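Local coordinates for hypothetical protein PSPTO_2114 (Pseudomonas syringae pv. tomato, PDB 2ODA) that belongs to a Pseudomonas-specific subfamily of the haloacid dehalogenase (HAD) superfamily and is probably a phosphatase-like enzyme whose biochemical function appears to be novel, at residues L48-P62 with V73-W87. Residues are numbered along the deposited sequence; the frame is centred on the assembly and turned at random.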
ATOM      1  N   LEU B  48     -10.429  13.961  16.735  1.00  9.43           N
ATOM      2  CA  LEU B  48     -10.458  12.810  15.829  1.00  9.44           C
ATOM      3  C   LEU B  48     -11.568  11.826  16.175  1.00 10.38           C
ATOM      4  O   LEU B  48     -12.299  11.347  15.289  1.00 10.15           O
ATOM      5  CB  LEU B  48      -9.100  12.091  15.813  1.00  8.67           C
ATOM      6  CG  LEU B  48      -7.933  12.893  15.261  1.00  7.73           C
ATOM      7  CD1 LEU B  48      -6.613  12.091  15.476  1.00  6.83           C
ATOM      8  CD2 LEU B  48      -8.163  13.256  13.779  1.00  6.91           C
ATOM      9  N   ARG B  49     -11.704  11.514  17.462  1.00 10.83           N
ATOM     10  CA  ARG B  49     -12.744  10.598  17.886  1.00 11.94           C
ATOM     11  C   ARG B  49     -14.132  11.191  17.616  1.00 12.69           C
ATOM     12  O   ARG B  49     -15.021  10.491  17.120  1.00 13.10           O
ATOM     13  CB  ARG B  49     -12.595  10.240  19.370  1.00 11.80           C
ATOM     14  CG  ARG B  49     -13.522   9.113  19.774  1.00 13.21           C
ATOM     15  CD  ARG B  49     -13.500   8.845  21.228  1.00 14.12           C
ATOM     16  NE  ARG B  49     -14.366   7.710  21.510  1.00 14.39           N
ATOM     17  CZ  ARG B  49     -14.439   7.085  22.683  1.00 16.50           C
ATOM     18  NH1 ARG B  49     -13.682   7.454  23.701  1.00 16.80           N
ATOM     19  NH2 ARG B  49     -15.254   6.054  22.823  1.00 19.17           N
ATOM     20  N   ASP B  50     -14.316  12.468  17.937  1.00 13.64           N
ATOM     21  CA  ASP B  50     -15.598  13.122  17.657  1.00 14.91           C
ATOM     22  C   ASP B  50     -15.936  13.108  16.171  1.00 15.41           C
ATOM     23  O   ASP B  50     -17.109  12.922  15.822  1.00 16.27           O
ATOM     24  CB  ASP B  50     -15.617  14.547  18.180  1.00 15.35           C
ATOM     25  CG  ASP B  50     -15.716  14.618  19.707  1.00 15.78           C
ATOM     26  OD1 ASP B  50     -15.885  13.567  20.386  1.00 18.75           O
ATOM     27  OD2 ASP B  50     -15.606  15.743  20.203  1.00 18.12           O
ATOM     28  N   GLN B  51     -14.922  13.277  15.312  1.00 15.27           N
ATOM     29  CA  GLN B  51     -15.086  13.226  13.848  1.00 15.84           C
ATOM     30  C   GLN B  51     -15.399  11.830  13.308  1.00 14.66           C
ATOM     31  O   GLN B  51     -15.778  11.699  12.140  1.00 15.29           O
ATOM     32  CB  GLN B  51     -13.795  13.643  13.128  1.00 15.81           C
ATOM     33  CG  GLN B  51     -13.445  15.090  13.089  1.00 18.24           C
ATOM     34  CD  GLN B  51     -12.024  15.276  12.559  1.00 18.38           C
ATOM     35  OE1 GLN B  51     -11.612  14.624  11.592  1.00 18.98           O
ATOM     36  NE2 GLN B  51     -11.274  16.167  13.187  1.00 20.93           N
ATOM     37  N   GLY B  52     -15.161  10.789  14.102  1.00 12.82           N
ATOM     38  CA  GLY B  52     -15.239   9.413  13.599  1.00 11.16           C
ATOM     39  C   GLY B  52     -14.079   9.073  12.662  1.00 11.18           C
ATOM     40  O   GLY B  52     -14.203   8.191  11.810  1.00 11.27           O
HETATM   41  N   MSE B  53     -12.947   9.770  12.804  1.00 10.21           N
HETATM   42  CA  MSE B  53     -11.752   9.440  11.990  1.00 10.11           C
HETATM   43  C   MSE B  53     -11.306   8.000  12.320  1.00  9.61           C
HETATM   44  O   MSE B  53     -11.024   7.704  13.482  1.00  9.71           O
HETATM   45  CB  MSE B  53     -10.612  10.438  12.281  1.00 10.01           C
HETATM   46  CG  MSE B  53      -9.286  10.164  11.521  1.00  9.45           C
HETATM   47 SE   MSE B  53      -9.487  10.217   9.551  1.00 16.68          SE
HETATM   48  CE  MSE B  53      -9.694  12.159   9.334  1.00 10.95           C
ATOM     49  N   PRO B  54     -11.264   7.094  11.313  1.00  9.55           N
ATOM     50  CA  PRO B  54     -10.680   5.778  11.597  1.00  9.30           C
ATOM     51  C   PRO B  54      -9.202   5.904  11.956  1.00  8.56           C
ATOM     52  O   PRO B  54      -8.414   6.464  11.184  1.00  8.30           O
ATOM     53  CB  PRO B  54     -10.858   5.012  10.282  1.00  9.35           C
ATOM     54  CG  PRO B  54     -12.023   5.735   9.584  1.00  9.87           C
ATOM     55  CD  PRO B  54     -11.770   7.182   9.929  1.00  9.38           C
ATOM     56  N   CYS B  55      -8.854   5.391  13.134  1.00  8.28           N
ATOM     57  CA  CYS B  55      -7.486   5.449  13.652  1.00  7.20           C
ATOM     58  C   CYS B  55      -7.101   4.084  14.167  1.00  7.24           C
ATOM     59  O   CYS B  55      -7.922   3.400  14.771  1.00  6.83           O
ATOM     60  CB  CYS B  55      -7.363   6.468  14.817  1.00  7.34           C
ATOM     61  SG  CYS B  55      -7.741   8.182  14.382  1.00  7.27           S
ATOM     62  N   ALA B  56      -5.845   3.697  13.936  1.00  6.33           N
ATOM     63  CA  ALA B  56      -5.285   2.495  14.542  1.00  7.55           C
ATOM     64  C   ALA B  56      -3.908   2.841  15.076  1.00  6.93           C
ATOM     65  O   ALA B  56      -3.242   3.727  14.516  1.00  6.98           O
ATOM     66  CB  ALA B  56      -5.119   1.399  13.499  1.00  7.62           C
ATOM     67  N   TRP B  57      -3.467   2.118  16.108  1.00  6.32           N
ATOM     68  CA  TRP B  57      -2.082   2.259  16.572  1.00  6.83           C
ATOM     69  C   TRP B  57      -1.217   1.091  16.147  1.00  7.22           C
ATOM     70  O   TRP B  57      -1.702  -0.043  15.979  1.00  7.63           O
ATOM     71  CB  TRP B  57      -1.986   2.464  18.091  1.00  6.63           C
ATOM     72  CG  TRP B  57      -2.457   1.299  18.940  1.00  5.37           C
ATOM     73  CD1 TRP B  57      -3.697   1.153  19.520  1.00  7.46           C
ATOM     74  CD2 TRP B  57      -1.683   0.165  19.346  1.00  4.68           C
ATOM     75  NE1 TRP B  57      -3.739  -0.019  20.243  1.00  7.35           N
ATOM     76  CE2 TRP B  57      -2.514  -0.639  20.165  1.00  6.63           C
ATOM     77  CE3 TRP B  57      -0.371  -0.261  19.076  1.00  6.84           C
ATOM     78  CZ2 TRP B  57      -2.076  -1.850  20.730  1.00  8.12           C
ATOM     79  CZ3 TRP B  57       0.069  -1.478  19.631  1.00  7.66           C
ATOM     80  CH2 TRP B  57      -0.786  -2.259  20.450  1.00  6.28           C
ATOM     81  N   ILE B  58       0.070   1.388  15.978  1.00  7.00           N
ATOM     82  CA  ILE B  58       1.058   0.405  15.555  1.00  6.80           C
ATOM     83  C   ILE B  58       2.203   0.411  16.544  1.00  6.74           C
ATOM     84  O   ILE B  58       2.687   1.474  16.927  1.00  7.20           O
ATOM     85  CB  ILE B  58       1.634   0.779  14.169  1.00  6.38           C
ATOM     86  CG1 ILE B  58       0.532   0.677  13.119  1.00  6.37           C
ATOM     87  CG2 ILE B  58       2.845  -0.098  13.817  1.00  7.42           C
ATOM     88  CD1 ILE B  58       0.951   1.199  11.752  1.00  6.85           C
ATOM     89  N   ASP B  59       2.661  -0.770  16.935  1.00  7.61           N
ATOM     90  CA  ASP B  59       3.924  -0.849  17.676  1.00  7.91           C
ATOM     91  C   ASP B  59       4.648  -2.175  17.427  1.00  8.32           C
ATOM     92  O   ASP B  59       4.155  -3.042  16.678  1.00  8.64           O
ATOM     93  CB  ASP B  59       3.704  -0.565  19.168  1.00  7.44           C
ATOM     94  CG  ASP B  59       4.873   0.211  19.782  1.00  9.88           C
ATOM     95  OD1 ASP B  59       5.993  -0.336  19.834  1.00 11.34           O
ATOM     96  OD2 ASP B  59       4.682   1.361  20.209  1.00 10.79           O
ATOM     97  N   GLU B  60       5.837  -2.317  18.008  1.00  8.08           N
ATOM     98  CA  GLU B  60       6.597  -3.567  17.880  1.00  8.29           C
ATOM     99  C   GLU B  60       6.957  -4.128  19.256  1.00  8.81           C
ATOM    100  O   GLU B  60       7.490  -5.238  19.365  1.00  8.27           O
ATOM    101  CB  GLU B  60       7.856  -3.346  17.039  1.00  8.14           C
ATOM    102  CG  GLU B  60       8.834  -2.340  17.645  1.00  7.81           C
ATOM    103  CD  GLU B  60      10.179  -2.263  16.943  1.00  9.57           C
ATOM    104  OE1 GLU B  60      10.364  -2.903  15.881  1.00 11.31           O
ATOM    105  OE2 GLU B  60      11.062  -1.545  17.466  1.00 11.14           O
ATOM    106  N   LEU B  61       6.647  -3.379  20.313  1.00  8.29           N
ATOM    107  CA  LEU B  61       6.929  -3.861  21.669  1.00  8.07           C
ATOM    108  C   LEU B  61       6.211  -5.175  21.917  1.00  7.96           C
ATOM    109  O   LEU B  61       5.167  -5.421  21.308  1.00  7.76           O
ATOM    110  CB  LEU B  61       6.499  -2.836  22.730  1.00  7.98           C
ATOM    111  CG  LEU B  61       7.268  -1.516  22.807  1.00  6.96           C
ATOM    112  CD1 LEU B  61       6.399  -0.468  23.475  1.00  7.89           C
ATOM    113  CD2 LEU B  61       8.568  -1.662  23.552  1.00 10.21           C
ATOM    114  N   PRO B  62       6.758  -6.020  22.818  1.00  8.50           N
ATOM    115  CA  PRO B  62       6.030  -7.213  23.231  1.00  9.23           C
ATOM    116  C   PRO B  62       4.644  -6.870  23.722  1.00  9.68           C
ATOM    117  O   PRO B  62       4.443  -5.782  24.270  1.00 10.06           O
ATOM    118  CB  PRO B  62       6.855  -7.728  24.419  1.00  9.80           C
ATOM    119  CG  PRO B  62       8.221  -7.226  24.208  1.00  9.81           C
ATOM    120  CD  PRO B  62       8.078  -5.909  23.485  1.00  8.53           C
ATOM    121  N   VAL B  73      -6.271   4.682  24.979  1.00  9.56           N
ATOM    122  CA  VAL B  73      -6.872   4.794  23.638  1.00  9.22           C
ATOM    123  C   VAL B  73      -7.740   3.597  23.237  1.00 10.29           C
ATOM    124  O   VAL B  73      -8.414   3.635  22.205  1.00 10.62           O
ATOM    125  CB  VAL B  73      -5.816   5.043  22.501  1.00  9.67           C
ATOM    126  CG1 VAL B  73      -5.055   6.369  22.697  1.00  7.75           C
ATOM    127  CG2 VAL B  73      -4.853   3.838  22.317  1.00  8.50           C
ATOM    128  N   ASN B  74      -7.739   2.525  24.022  1.00 11.19           N
ATOM    129  CA  ASN B  74      -8.433   1.318  23.569  1.00 13.24           C
ATOM    130  C   ASN B  74      -9.969   1.380  23.621  1.00 14.55           C
ATOM    131  O   ASN B  74     -10.622   0.429  23.216  1.00 14.91           O
ATOM    132  CB  ASN B  74      -7.893   0.033  24.236  1.00 13.48           C
ATOM    133  CG  ASN B  74      -8.157  -0.021  25.732  1.00 13.23           C
ATOM    134  OD1 ASN B  74      -9.168   0.479  26.226  1.00 13.70           O
ATOM    135  ND2 ASN B  74      -7.244  -0.656  26.462  1.00 11.48           N
ATOM    136  N   ASP B  75     -10.521   2.469  24.151  1.00 16.53           N
ATOM    137  CA  ASP B  75     -11.970   2.706  24.126  1.00 17.89           C
ATOM    138  C   ASP B  75     -12.454   2.777  22.655  1.00 17.68           C
ATOM    139  O   ASP B  75     -13.587   2.409  22.361  1.00 18.66           O
ATOM    140  CB  ASP B  75     -12.330   4.034  24.841  1.00 18.86           C
ATOM    141  CG  ASP B  75     -12.330   3.941  26.385  1.00 22.62           C
ATOM    142  OD1 ASP B  75     -12.800   2.941  26.965  1.00 26.82           O
ATOM    143  OD2 ASP B  75     -11.876   4.916  27.040  1.00 27.89           O
ATOM    144  N   TRP B  76     -11.597   3.237  21.731  1.00 16.15           N
ATOM    145  CA  TRP B  76     -12.063   3.570  20.385  1.00 14.66           C
ATOM    146  C   TRP B  76     -11.042   3.333  19.278  1.00 14.76           C
ATOM    147  O   TRP B  76     -11.398   3.233  18.099  1.00 13.71           O
ATOM    148  CB  TRP B  76     -12.525   5.027  20.363  1.00 14.23           C
ATOM    149  CG  TRP B  76     -11.388   6.006  20.518  1.00 12.09           C
ATOM    150  CD1 TRP B  76     -10.716   6.331  21.675  1.00 11.32           C
ATOM    151  CD2 TRP B  76     -10.778   6.761  19.472  1.00 12.35           C
ATOM    152  NE1 TRP B  76      -9.722   7.248  21.404  1.00 12.44           N
ATOM    153  CE2 TRP B  76      -9.747   7.536  20.058  1.00 12.81           C
ATOM    154  CE3 TRP B  76     -11.001   6.863  18.085  1.00  9.26           C
ATOM    155  CZ2 TRP B  76      -8.952   8.409  19.303  1.00 12.94           C
ATOM    156  CZ3 TRP B  76     -10.208   7.734  17.340  1.00 11.31           C
ATOM    157  CH2 TRP B  76      -9.200   8.496  17.956  1.00 11.39           C
HETATM  158  N   MSE B  77      -9.761   3.281  19.631  1.00 14.90           N
HETATM  159  CA  MSE B  77      -8.744   3.120  18.608  1.00 15.46           C
HETATM  160  C   MSE B  77      -8.392   1.652  18.452  1.00 14.92           C
HETATM  161  O   MSE B  77      -8.206   0.946  19.444  1.00 16.13           O
HETATM  162  CB  MSE B  77      -7.491   3.964  18.916  1.00 15.23           C
HETATM  163  CG  MSE B  77      -6.568   4.097  17.722  1.00 15.11           C
HETATM  164 SE   MSE B  77      -4.938   5.088  18.126  1.00 19.76          SE
HETATM  165  CE  MSE B  77      -5.756   6.690  18.860  1.00 11.50           C
ATOM    166  N   ILE B  78      -8.300   1.220  17.199  1.00 14.47           N
ATOM    167  CA  ILE B  78      -7.956  -0.147  16.798  1.00 14.72           C
ATOM    168  C   ILE B  78      -6.485  -0.451  17.096  1.00 13.51           C
ATOM    169  O   ILE B  78      -5.635   0.390  16.841  1.00 12.28           O
ATOM    170  CB  ILE B  78      -8.238  -0.308  15.248  1.00 14.22           C
ATOM    171  CG1 ILE B  78      -9.727  -0.068  14.920  1.00 17.45           C
ATOM    172  CG2 ILE B  78      -7.728  -1.645  14.685  1.00 17.11           C
ATOM    173  CD1 ILE B  78     -10.738  -0.811  15.807  1.00 19.68           C
ATOM    174  N   ALA B  79      -6.184  -1.629  17.654  1.00 12.00           N
ATOM    175  CA  ALA B  79      -4.812  -2.116  17.687  1.00 11.82           C
ATOM    176  C   ALA B  79      -4.478  -2.772  16.337  1.00 11.68           C
ATOM    177  O   ALA B  79      -5.091  -3.774  15.980  1.00 10.82           O
ATOM    178  CB  ALA B  79      -4.644  -3.118  18.818  1.00 12.55           C
ATOM    179  N   ALA B  80      -3.539  -2.213  15.581  1.00 10.95           N
ATOM    180  CA  ALA B  80      -3.140  -2.840  14.295  1.00 10.80           C
ATOM    181  C   ALA B  80      -2.534  -4.237  14.491  1.00 11.03           C
ATOM    182  O   ALA B  80      -1.703  -4.447  15.394  1.00 10.39           O
ATOM    183  CB  ALA B  80      -2.186  -1.946  13.530  1.00 10.62           C
ATOM    184  N   PRO B  81      -2.924  -5.210  13.644  1.00 11.32           N
ATOM    185  CA  PRO B  81      -2.297  -6.517  13.873  1.00 11.70           C
ATOM    186  C   PRO B  81      -0.796  -6.488  13.599  1.00 12.79           C
ATOM    187  O   PRO B  81      -0.338  -5.796  12.661  1.00 14.09           O
ATOM    188  CB  PRO B  81      -3.010  -7.459  12.892  1.00 11.31           C
ATOM    189  CG  PRO B  81      -4.086  -6.698  12.273  1.00 12.87           C
ATOM    190  CD  PRO B  81      -3.889  -5.224  12.531  1.00 11.38           C
ATOM    191  N   ARG B  82      -0.039  -7.246  14.397  1.00 12.47           N
ATOM    192  CA  ARG B  82       1.405  -7.323  14.277  1.00 13.31           C
ATOM    193  C   ARG B  82       1.762  -8.053  12.985  1.00 13.01           C
ATOM    194  O   ARG B  82       1.194  -9.111  12.694  1.00 13.61           O
ATOM    195  CB  ARG B  82       1.980  -8.048  15.517  1.00 13.44           C
ATOM    196  CG  ARG B  82       3.486  -8.163  15.555  1.00 14.38           C
ATOM    197  CD  ARG B  82       3.984  -9.010  16.772  1.00 14.52           C
ATOM    198  NE  ARG B  82       3.457  -8.563  18.066  1.00 16.65           N
ATOM    199  CZ  ARG B  82       4.053  -7.708  18.905  1.00 17.65           C
ATOM    200  NH1 ARG B  82       5.209  -7.140  18.596  1.00 17.53           N
ATOM    201  NH2 ARG B  82       3.465  -7.411  20.061  1.00 17.39           N
ATOM    202  N   PRO B  83       2.680  -7.487  12.181  1.00 13.17           N
ATOM    203  CA  PRO B  83       3.073  -8.192  10.959  1.00 13.21           C
ATOM    204  C   PRO B  83       4.102  -9.270  11.224  1.00 13.53           C
ATOM    205  O   PRO B  83       4.822  -9.217  12.222  1.00 13.24           O
ATOM    206  CB  PRO B  83       3.734  -7.091  10.135  1.00 13.69           C
ATOM    207  CG  PRO B  83       4.390  -6.232  11.176  1.00 12.78           C
ATOM    208  CD  PRO B  83       3.412  -6.216  12.334  1.00 12.83           C
ATOM    209  N   THR B  84       4.202 -10.229  10.310  1.00 13.48           N
ATOM    210  CA  THR B  84       5.294 -11.184  10.348  1.00 14.13           C
ATOM    211  C   THR B  84       6.627 -10.517  10.043  1.00 13.41           C
ATOM    212  O   THR B  84       7.616 -10.776  10.718  1.00 13.35           O
ATOM    213  CB  THR B  84       5.045 -12.348   9.346  1.00 14.05           C
ATOM    214  OG1 THR B  84       3.725 -12.838   9.557  1.00 19.01           O
ATOM    215  CG2 THR B  84       6.023 -13.464   9.591  1.00 14.77           C
ATOM    216  N   ALA B  85       6.649  -9.659   9.024  1.00 12.25           N
ATOM    217  CA  ALA B  85       7.874  -8.969   8.622  1.00 11.86           C
ATOM    218  C   ALA B  85       7.828  -7.568   9.246  1.00 11.71           C
ATOM    219  O   ALA B  85       6.907  -6.793   8.960  1.00 10.74           O
ATOM    220  CB  ALA B  85       7.969  -8.874   7.085  1.00 12.13           C
ATOM    221  N   GLY B  86       8.799  -7.281  10.111  1.00 10.74           N
ATOM    222  CA  GLY B  86       8.812  -6.052  10.924  1.00 10.77           C
ATOM    223  C   GLY B  86       9.346  -4.842  10.196  1.00 10.26           C
ATOM    224  O   GLY B  86       9.747  -4.941   9.043  1.00 10.41           O
ATOM    225  N   TRP B  87       9.365  -3.697  10.876  1.00  9.24           N
ATOM    226  CA  TRP B  87       9.858  -2.462  10.295  1.00  8.91           C
ATOM    227  C   TRP B  87      11.307  -2.647   9.800  1.00  8.69           C
ATOM    228  O   TRP B  87      12.067  -3.388  10.406  1.00  8.57           O
ATOM    229  CB  TRP B  87       9.814  -1.347  11.342  1.00  7.90           C
ATOM    230  CG  TRP B  87       8.536  -1.261  12.149  1.00  9.32           C
ATOM    231  CD1 TRP B  87       7.308  -1.766  11.828  1.00  8.01           C
ATOM    232  CD2 TRP B  87       8.377  -0.596  13.401  1.00  7.91           C
ATOM    233  NE1 TRP B  87       6.396  -1.477  12.816  1.00  8.01           N
ATOM    234  CE2 TRP B  87       7.031  -0.762  13.797  1.00  7.44           C
ATOM    235  CE3 TRP B  87       9.245   0.131  14.229  1.00  8.18           C
ATOM    236  CZ2 TRP B  87       6.531  -0.245  14.995  1.00  8.63           C
ATOM    237  CZ3 TRP B  87       8.739   0.658  15.412  1.00  7.47           C
ATOM    238  CH2 TRP B  87       7.397   0.461  15.786  1.00  8.34           C
TER
HETATM  239  O   HOH W   1     -11.043   4.507  15.026  1.00 16.44           O
HETATM  240  O   HOH W   2      -6.373  -0.242  21.251  1.00 18.68           O
HETATM  241  O   HOH W   3       4.290  -3.260  13.908  1.00  8.40           O
HETATM  242  O   HOH W   4       1.126  -2.888  15.738  1.00 16.78           O
HETATM  243  O   HOH W   5       9.092  -4.263  13.776  1.00  8.74           O
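Arg-49 lies over one face of the Trp-76 indole, its CD 3.7 Å from the centroid of the five-membered ring; the chain runs extended from CG to NE, which lays the guanidinium nearly parallel to the ring, planes 11° apart. Cys-55 SG meets the outer six-membered ring obliquely. Trp-57 is covered on one face by Ala-79, with Ala-79 CB 3.4 Å from Trp-57 CZ2, while Met-77 SE sits at the ring edge and a water links Trp-57 NE1 to Met-77 O. Farther along, the Glu-60 carboxylate stacks on Trp-87, planes 7° apart, and its OE2 forms a salt bridge with Arg-116. The Arg-82 side chain, bent at chi3 (-53°), directs NH1 and NH2 end-on to the one carbonyl oxygen of Leu-61, 3.2 and 2.9 Å away. The strands pair in parallel: Ile-78 N to Cys-55 O, Trp-57 N to Ile-78 O and Ala-80 N to Trp-57 O, the last two 2.9 Å. Asp-59 OD1 accepts from Glu-60 N and from Leu-61 N, the latter closing an Asx turn just after strand 55-58, and OD2 bonds to Ser-14 N. On its other side strand 55-58 pairs with 9-12; with edge strand 78-79 it forms a beta-alpha-beta unit through helix 63-69 of the Rossmann-like HAD core.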